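PDB 3I8B: xylulose kinase from Bifidobacterium adolescentis ATCC 15703, which probably catalyses the ATP-dependent phosphorylation of D-xylulose to D-xylulose 5-phosphate, as a member of the FGGY carbohydrate kinase family. Local coordinates for residues C329-S334 / G373-N378; S290-T295 / L429-G434; V134-V139 / A313-A318. All blocks are in the same frame, centred on the assembly; numbering follows the deposited sequence.

Interaction 1: C329-S334 / G373-N378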
loop_
_atom_site.group_PDB
_atom_site.type_symbol
_atom_site.label_atom_id
_atom_site.label_comp_id
_atom_site.label_asym_id
_atom_site.label_seq_id
_atom_site.Cartn_x
_atom_site.Cartn_y
_atom_site.Cartn_z
ATOM N N CYS A 329 -4.484 6.357 -4.641
ATOM C CA CYS A 329 -4.256 5.604 -5.869
ATOM C C CYS A 329 -4.913 6.269 -7.075
ATOM O O CYS A 329 -6.049 6.724 -6.998
ATOM C CB CYS A 329 -4.772 4.171 -5.736
ATOM S SG CYS A 329 -3.977 3.259 -4.414
ATOM N N THR A 330 -4.178 6.336 -8.181
ATOM C CA THR A 330 -4.730 6.818 -9.435
ATOM C C THR A 330 -4.688 5.694 -10.471
ATOM O O THR A 330 -3.656 5.046 -10.662
ATOM C CB THR A 330 -3.964 8.060 -9.944
ATOM O OG1 THR A 330 -2.548 7.848 -9.810
ATOM C CG2 THR A 330 -4.366 9.304 -9.150
ATOM N N ILE A 331 -5.817 5.438 -11.120
ATOM C CA ILE A 331 -5.867 4.445 -12.191
ATOM C C ILE A 331 -4.923 4.860 -13.301
ATOM O O ILE A 331 -4.189 4.049 -13.870
ATOM C CB ILE A 331 -7.267 4.367 -12.817
ATOM C CG1 ILE A 331 -8.310 3.975 -11.767
ATOM C CG2 ILE A 331 -7.256 3.400 -14.004
ATOM C CD1 ILE A 331 -8.231 2.526 -11.356
ATOM N N ASN A 332 -4.944 6.151 -13.596
ATOM C CA ASN A 332 -4.216 6.665 -14.738
ATOM C C ASN A 332 -2.898 7.327 -14.382
ATOM O O ASN A 332 -2.849 8.470 -13.920
ATOM C CB ASN A 332 -5.117 7.594 -15.546
ATOM C CG ASN A 332 -6.330 6.866 -16.085
ATOM O OD1 ASN A 332 -6.242 6.149 -17.080
ATOM N ND2 ASN A 332 -7.459 7.009 -15.404
ATOM N N GLY A 333 -1.824 6.584 -14.605
ATOM C CA GLY A 333 -0.492 7.127 -14.439
ATOM C C GLY A 333 0.162 7.164 -15.799
ATOM O O GLY A 333 -0.293 7.861 -16.699
ATOM N N SER A 334 1.221 6.381 -15.942
ATOM C CA SER A 334 1.962 6.286 -17.182
ATOM C C SER A 334 1.066 5.883 -18.354
ATOM O O SER A 334 1.338 6.248 -19.500
ATOM C CB SER A 334 3.087 5.265 -17.014
ATOM O OG SER A 334 3.822 5.146 -18.202
ATOM N N GLY A 373 -12.284 5.750 -15.812
ATOM C CA GLY A 373 -12.620 6.214 -14.477
ATOM C C GLY A 373 -11.401 6.580 -13.643
ATOM O O GLY A 373 -10.285 6.640 -14.164
ATOM N N GLU A 374 -11.616 6.851 -12.358
ATOM C CA GLU A 374 -10.507 7.090 -11.428
ATOM C C GLU A 374 -10.824 6.635 -10.012
ATOM O O GLU A 374 -11.999 6.619 -9.600
ATOM C CB GLU A 374 -10.085 8.568 -11.397
ATOM C CG GLU A 374 -8.825 8.900 -12.205
ATOM C CD GLU A 374 -7.617 8.079 -11.796
ATOM O OE1 GLU A 374 -7.634 7.498 -10.683
ATOM O OE2 GLU A 374 -6.651 8.018 -12.586
ATOM N N ARG A 375 -9.767 6.253 -9.290
ATOM C CA ARG A 375 -9.831 5.991 -7.861
ATOM C C ARG A 375 -9.778 7.325 -7.110
ATOM O O ARG A 375 -10.531 7.549 -6.165
ATOM C CB ARG A 375 -8.643 5.124 -7.422
ATOM C CG ARG A 375 -8.771 3.628 -7.678
ATOM C CD ARG A 375 -9.576 2.915 -6.580
ATOM N NE ARG A 375 -9.011 3.101 -5.238
ATOM C CZ ARG A 375 -8.138 2.277 -4.655
ATOM N NH1 ARG A 375 -7.709 1.192 -5.287
ATOM N NH2 ARG A 375 -7.696 2.534 -3.427
ATOM N N THR A 376 -8.875 8.208 -7.534
ATOM C CA THR A 376 -8.729 9.518 -6.909
ATOM C C THR A 376 -8.726 10.593 -7.996
ATOM O O THR A 376 -7.820 10.621 -8.832
ATOM C CB THR A 376 -7.417 9.604 -6.088
ATOM O OG1 THR A 376 -7.363 8.527 -5.140
ATOM C CG2 THR A 376 -7.329 10.928 -5.340
ATOM N N PRO A 377 -9.760 11.458 -8.022
ATOM C CA PRO A 377 -10.917 11.494 -7.111
ATOM C C PRO A 377 -11.815 10.271 -7.335
ATOM O O PRO A 377 -11.598 9.538 -8.288
ATOM C CB PRO A 377 -11.663 12.776 -7.514
ATOM C CG PRO A 377 -10.913 13.362 -8.711
ATOM C CD PRO A 377 -9.959 12.319 -9.200
ATOM N N ASN A 378 -12.802 10.059 -6.470
ATOM C CA ASN A 378 -13.572 8.814 -6.477
ATOM C C ASN A 378 -14.658 8.801 -7.545
ATOM O O ASN A 378 -15.814 9.080 -7.247
ATOM C CB ASN A 378 -14.205 8.582 -5.103
ATOM C CG ASN A 378 -14.800 7.174 -4.945
ATOM O OD1 ASN A 378 -14.955 6.425 -5.920
ATOM N ND2 ASN A 378 -15.138 6.814 -3.702
HETATM O O HOH W 1 -4.768 10.296 -13.203
#
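Glu-374 reaches from a loop to the backbone of Ile-331 and Asn-332, where strand 324-330 ends in the C-terminal domain of the actin-like FGGY fold. Its chain bends at chi2 (-56°), which carries the carboxylate to the two amides. Ile-331 N donates to Glu-374 OE1 at 2.8 Å and Asn-332 N to Glu-374 OE2 at 2.7 Å, both on the syn side. Each oxygen has a second donor. Arg-375 N comes to OE1 on the anti side. Asn-332 ND2 comes to Glu-374 OE2 from above the carboxylate plane, at 3.1 Å, with its amide plane turned 73° from the carboxylate. A water also donates to OE2 and to Asn-332 O. This buried group is therefore fixed in rotation, and the four N-H donors are consistent with an ionised carboxylate. Asn-332 ND2 is shared with Phe-371 O.

The side chain of Ile-331 runs past Glu-374 in the opposite direction and crosses Arg-375 at about a right angle. Its CD1 lies 3.9 Å from Arg-375 CG. The Arg-375 chain folds at chi2 and chi3 and turns one face of its guanidinium to Cys-329, whose CB sits 4.0 Å above the plane, over its centre. Thr-330 directs OG1 to Gln-411 of helix 396-420. Thr-376 OG1 donates to Cys-329 O at 2.9 Å, tilted 34° from the carbonyl plane.

Interaction 2: S290-T295 / L429-G434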
loop_
_atom_site.group_PDB
_atom_site.type_symbol
_atom_site.label_atom_id
_atom_site.label_comp_id
_atom_site.label_asym_id
_atom_site.label_seq_id
_atom_site.Cartn_x
_atom_site.Cartn_y
_atom_site.Cartn_z
ATOM N N SER A 290 5.564 10.530 -1.416
ATOM C CA SER A 290 6.195 9.849 -2.525
ATOM C C SER A 290 5.149 9.666 -3.608
ATOM O O SER A 290 3.988 9.372 -3.315
ATOM C CB SER A 290 6.731 8.489 -2.090
ATOM O OG SER A 290 5.671 7.573 -1.870
ATOM N N ILE A 291 5.565 9.848 -4.856
ATOM C CA ILE A 291 4.726 9.528 -5.989
ATOM C C ILE A 291 5.339 8.356 -6.729
ATOM O O ILE A 291 6.412 8.468 -7.323
ATOM C CB ILE A 291 4.606 10.721 -6.948
ATOM C CG1 ILE A 291 3.767 11.823 -6.304
ATOM C CG2 ILE A 291 4.005 10.268 -8.271
ATOM C CD1 ILE A 291 4.042 13.194 -6.851
ATOM N N SER A 292 4.673 7.215 -6.671
ATOM C CA SER A 292 5.127 6.056 -7.412
ATOM C C SER A 292 4.338 6.026 -8.712
ATOM O O SER A 292 3.122 5.830 -8.716
ATOM C CB SER A 292 4.900 4.783 -6.607
ATOM O OG SER A 292 5.646 3.712 -7.142
ATOM N N LEU A 293 5.036 6.239 -9.814
ATOM C CA LEU A 293 4.384 6.387 -11.105
ATOM C C LEU A 293 4.697 5.206 -12.011
ATOM O O LEU A 293 5.706 5.206 -12.708
ATOM C CB LEU A 293 4.850 7.683 -11.761
ATOM C CG LEU A 293 3.972 8.380 -12.797
ATOM C CD1 LEU A 293 2.548 8.599 -12.270
ATOM C CD2 LEU A 293 4.618 9.707 -13.169
ATOM N N GLY A 294 3.841 4.189 -11.974
ATOM C CA GLY A 294 3.873 3.125 -12.961
ATOM C C GLY A 294 2.762 3.439 -13.957
ATOM O O GLY A 294 2.391 4.606 -14.101
ATOM N N THR A 295 2.227 2.418 -14.628
ATOM C CA THR A 295 1.047 2.597 -15.485
ATOM C C THR A 295 -0.075 3.244 -14.677
ATOM O O THR A 295 -0.855 4.048 -15.199
ATOM C CB THR A 295 0.548 1.260 -16.078
ATOM O OG1 THR A 295 0.257 0.338 -15.018
ATOM C CG2 THR A 295 1.599 0.659 -17.000
ATOM N N LEU A 429 9.048 13.036 -3.302
ATOM C CA LEU A 429 9.940 12.045 -3.882
ATOM C C LEU A 429 9.221 11.401 -5.057
ATOM O O LEU A 429 8.034 11.103 -4.966
ATOM C CB LEU A 429 10.324 10.973 -2.859
ATOM C CG LEU A 429 11.284 11.398 -1.745
ATOM C CD1 LEU A 429 10.657 12.459 -0.875
ATOM C CD2 LEU A 429 11.716 10.197 -0.914
ATOM N N LEU A 430 9.937 11.198 -6.157
ATOM C CA LEU A 430 9.353 10.606 -7.345
ATOM C C LEU A 430 10.063 9.300 -7.660
ATOM O O LEU A 430 11.272 9.286 -7.922
ATOM C CB LEU A 430 9.464 11.566 -8.529
ATOM C CG LEU A 430 9.004 11.005 -9.874
ATOM C CD1 LEU A 430 7.492 10.724 -9.861
ATOM C CD2 LEU A 430 9.376 11.957 -11.012
ATOM N N ILE A 431 9.305 8.210 -7.634
ATOM C CA ILE A 431 9.849 6.879 -7.874
ATOM C C ILE A 431 9.015 6.135 -8.901
ATOM O O ILE A 431 8.053 6.678 -9.450
ATOM C CB ILE A 431 9.859 6.043 -6.585
ATOM C CG1 ILE A 431 8.451 6.014 -5.975
ATOM C CG2 ILE A 431 10.889 6.590 -5.604
ATOM C CD1 ILE A 431 8.355 5.278 -4.642
ATOM N N GLY A 432 9.383 4.884 -9.151
ATOM C CA GLY A 432 8.712 4.070 -10.144
ATOM C C GLY A 432 9.213 4.342 -11.552
ATOM O O GLY A 432 10.020 5.245 -11.771
ATOM N N GLY A 433 8.713 3.561 -12.506
ATOM C CA GLY A 433 9.096 3.671 -13.903
ATOM C C GLY A 433 8.939 5.061 -14.490
ATOM O O GLY A 433 9.798 5.525 -15.228
ATOM N N GLY A 434 7.844 5.733 -14.161
ATOM C CA GLY A 434 7.608 7.071 -14.670
ATOM C C GLY A 434 8.739 8.033 -14.345
ATOM O O GLY A 434 8.890 9.072 -14.993
#
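Ser-290 to Leu-293 and Leu-429 to Ile-431 pair as parallel beta strands inside the mixed sheet of the C-terminal domain. The strand directions differ by 18°. Neither strand is at an edge of the sheet: 297-301 flanks one and 452-455 the other. The bonds zigzag. Ile-291 N donates to Leu-429 O at 2.8 Å, and Ile-431 N donates back to Ile-291 O at 2.9 Å. Leu-293 N then meets Ile-431 O at 3.1 Å. Beyond the end of strand 427-431, Gly-434 N donates at 2.6 Å to the O of Leu-293, the last residue of the other strand. The pairing thus runs on into the 3-10 turn at 433-434.

The side chains alternate between faces. Leu-430 has CG anti to its N (chi1 174°), which swings the chain over toward the neighbouring strand and brings its CD1 to 3.9 Å from Ile-291 CG2; the two side chains pass at an oblique angle. Helices 396-420 and 438-448 pack against Ile-291 and Leu-293 there. On the other face Ile-431 CG1 lies 3.8 Å from Ser-292 CB, and the loop residues Leu-282 and Met-284 add to the packing.

Gly-432 has positive phi (82°), and a CB on it would come within 2.9 Å of Leu-293 N. A CB on Gly-434 would fall 2.8 Å from Leu-293 CB. By position the turns after these two strands probably correspond to the phosphate-2 and adenosine motifs, which bind ATP in ASKHA kinases. The chemistry is consistent with that role: backbone bonds join the roots of both turns, and the absence of side chains at Gly-432 and Gly-434 lets them lie close together.

Interaction 3: V134-V139 / A313-A318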
loop_
_atom_site.group_PDB
_atom_site.type_symbol
_atom_site.label_atom_id
_atom_site.label_comp_id
_atom_site.label_asym_id
_atom_site.label_seq_id
_atom_site.Cartn_x
_atom_site.Cartn_y
_atom_site.Cartn_z
ATOM N N VAL A 134 -12.828 3.385 10.305
ATOM C CA VAL A 134 -11.534 2.704 10.172
ATOM C C VAL A 134 -10.543 3.389 9.227
ATOM O O VAL A 134 -9.457 2.859 8.979
ATOM C CB VAL A 134 -11.696 1.242 9.683
ATOM C CG1 VAL A 134 -12.468 0.406 10.685
ATOM C CG2 VAL A 134 -12.343 1.210 8.310
ATOM N N GLY A 135 -10.920 4.541 8.675
ATOM C CA GLY A 135 -10.023 5.314 7.826
ATOM C C GLY A 135 -10.230 5.235 6.317
ATOM O O GLY A 135 -9.776 6.132 5.585
ATOM N N SER A 136 -10.879 4.173 5.829
ATOM C CA SER A 136 -11.021 3.985 4.387
ATOM C C SER A 136 -12.393 3.459 3.976
ATOM O O SER A 136 -13.039 2.689 4.702
ATOM C CB SER A 136 -9.951 3.025 3.834
ATOM O OG SER A 136 -8.648 3.339 4.301
ATOM N N SER A 137 -12.823 3.868 2.790
ATOM C CA SER A 137 -14.059 3.364 2.209
ATOM C C SER A 137 -13.803 2.078 1.406
ATOM O O SER A 137 -12.904 2.044 0.551
ATOM C CB SER A 137 -14.693 4.444 1.334
ATOM O OG SER A 137 -15.882 3.962 0.744
ATOM N N PRO A 138 -14.602 1.016 1.667
ATOM C CA PRO A 138 -14.382 -0.312 1.076
ATOM C C PRO A 138 -14.125 -0.318 -0.432
ATOM O O PRO A 138 -14.808 0.361 -1.203
ATOM C CB PRO A 138 -15.686 -1.061 1.396
ATOM C CG PRO A 138 -16.164 -0.444 2.632
ATOM C CD PRO A 138 -15.776 1.022 2.554
ATOM N N VAL A 139 -13.104 -1.071 -0.830
ATOM C CA VAL A 139 -12.880 -1.435 -2.226
ATOM C C VAL A 139 -12.541 -2.916 -2.195
ATOM O O VAL A 139 -12.281 -3.471 -1.126
ATOM C CB VAL A 139 -11.737 -0.616 -2.906
ATOM C CG1 VAL A 139 -12.153 0.838 -3.111
ATOM C CG2 VAL A 139 -10.445 -0.690 -2.097
ATOM N N ALA A 313 -11.842 8.450 -1.483
ATOM C CA ALA A 313 -10.803 8.320 -2.496
ATOM C C ALA A 313 -9.468 7.977 -1.826
ATOM O O ALA A 313 -8.832 6.964 -2.129
ATOM C CB ALA A 313 -10.669 9.609 -3.300
ATOM N N VAL A 314 -9.043 8.846 -0.925
ATOM C CA VAL A 314 -7.786 8.638 -0.233
ATOM C C VAL A 314 -7.981 7.657 0.914
ATOM O O VAL A 314 -8.825 7.861 1.784
ATOM C CB VAL A 314 -7.192 9.967 0.287
ATOM C CG1 VAL A 314 -5.744 9.766 0.701
ATOM C CG2 VAL A 314 -7.283 11.041 -0.783
ATOM N N SER A 315 -7.188 6.589 0.898
ATOM C CA SER A 315 -7.131 5.627 1.995
ATOM C C SER A 315 -6.497 6.235 3.254
ATOM O O SER A 315 -5.537 7.003 3.180
ATOM C CB SER A 315 -6.314 4.401 1.574
ATOM O OG SER A 315 -6.945 3.673 0.536
ATOM N N GLY A 316 -7.021 5.864 4.413
ATOM C CA GLY A 316 -6.473 6.318 5.672
ATOM C C GLY A 316 -5.688 5.225 6.373
ATOM O O GLY A 316 -6.141 4.671 7.380
ATOM N N PHE A 317 -4.510 4.915 5.842
ATOM C CA PHE A 317 -3.657 3.882 6.418
ATOM C C PHE A 317 -2.719 4.481 7.457
ATOM O O PHE A 317 -2.619 5.703 7.589
ATOM C CB PHE A 317 -2.821 3.187 5.335
ATOM C CG PHE A 317 -3.634 2.480 4.289
ATOM C CD1 PHE A 317 -4.948 2.097 4.539
ATOM C CD2 PHE A 317 -3.078 2.182 3.049
ATOM C CE1 PHE A 317 -5.693 1.446 3.566
ATOM C CE2 PHE A 317 -3.818 1.514 2.075
ATOM C CZ PHE A 317 -5.123 1.149 2.333
ATOM N N ALA A 318 -2.037 3.607 8.197
ATOM C CA ALA A 318 -0.990 4.028 9.116
ATOM C C ALA A 318 0.373 3.753 8.491
ATOM O O ALA A 318 0.508 2.875 7.644
ATOM C CB ALA A 318 -1.120 3.291 10.443
HETATM O O HOH W 2 -9.276 8.428 4.378
HETATM O O HOH W 3 -10.993 5.635 1.348
#
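Ser-136, Gly-316 and Gly-135 carry this contact, which joins a loop of the N-terminal domain to an edge strand of the C-terminal domain in the FGGY fold. Gly-316 N donates to Ser-136 OG at 3.0 Å, with an angle of 151° at the hydrogen. The serine places OG beside its own backbone N (chi1 -47°), pointed at the strand. Ser-136 OG also lies 3.6 Å from Phe-317 CE1, oblique to the ring. An alanine here has no OG, which is likely to leave the Gly-316 amide without this acceptor and to open a gap beside the Phe-317 ring.

The two glycines let the backbones close up. A CB on Gly-316 would stand 2.5 Å from Gly-135 O, and one on Gly-135 would be 2.6 Å from Gly-316 O. Gly-135 also leaves helix 122-134 with positive phi (102°). One water accepts from Ser-137 N at 2.9 Å and makes a weak bond to Val-314 O.

Ser-315 turns its OG to Tyr-142 and lays its CB over one face of the Phe-317 ring, toward its rim. Further along the same loop, Ser-137 and Pro-138 pack on helices 99-110 and 122-134. Strand 315-318, outermost in its sheet, pairs antiparallel with strand 324-330, while Val-314 leans on helix 396-420.

In the fold
All three contacts reach the seven-stranded sheet of the C-terminal domain. Interactions 1 and 2 touch: Gly-333 N lies 2.8 Å from Thr-295 O and Ser-334 N 2.8 Å from Gly-294 O, both probable hydrogen bonds. Interaction 1 is nested in the chain loop closed by interaction 2. Interactions 1 and 3 meet through Ala-313, whose CB is 3.5 Å from Arg-375 O. Interactions 2 and 3 stay about 11 Å apart at their nearest atoms. The side chain of Phe-317 is about 4 Å from that of His-75, a predicted substrate-binding residue. Those of Phe-317, Cys-329 and Ser-292 are about 8, 9 and 10 Å from that of Asp-274, the predicted proton acceptor.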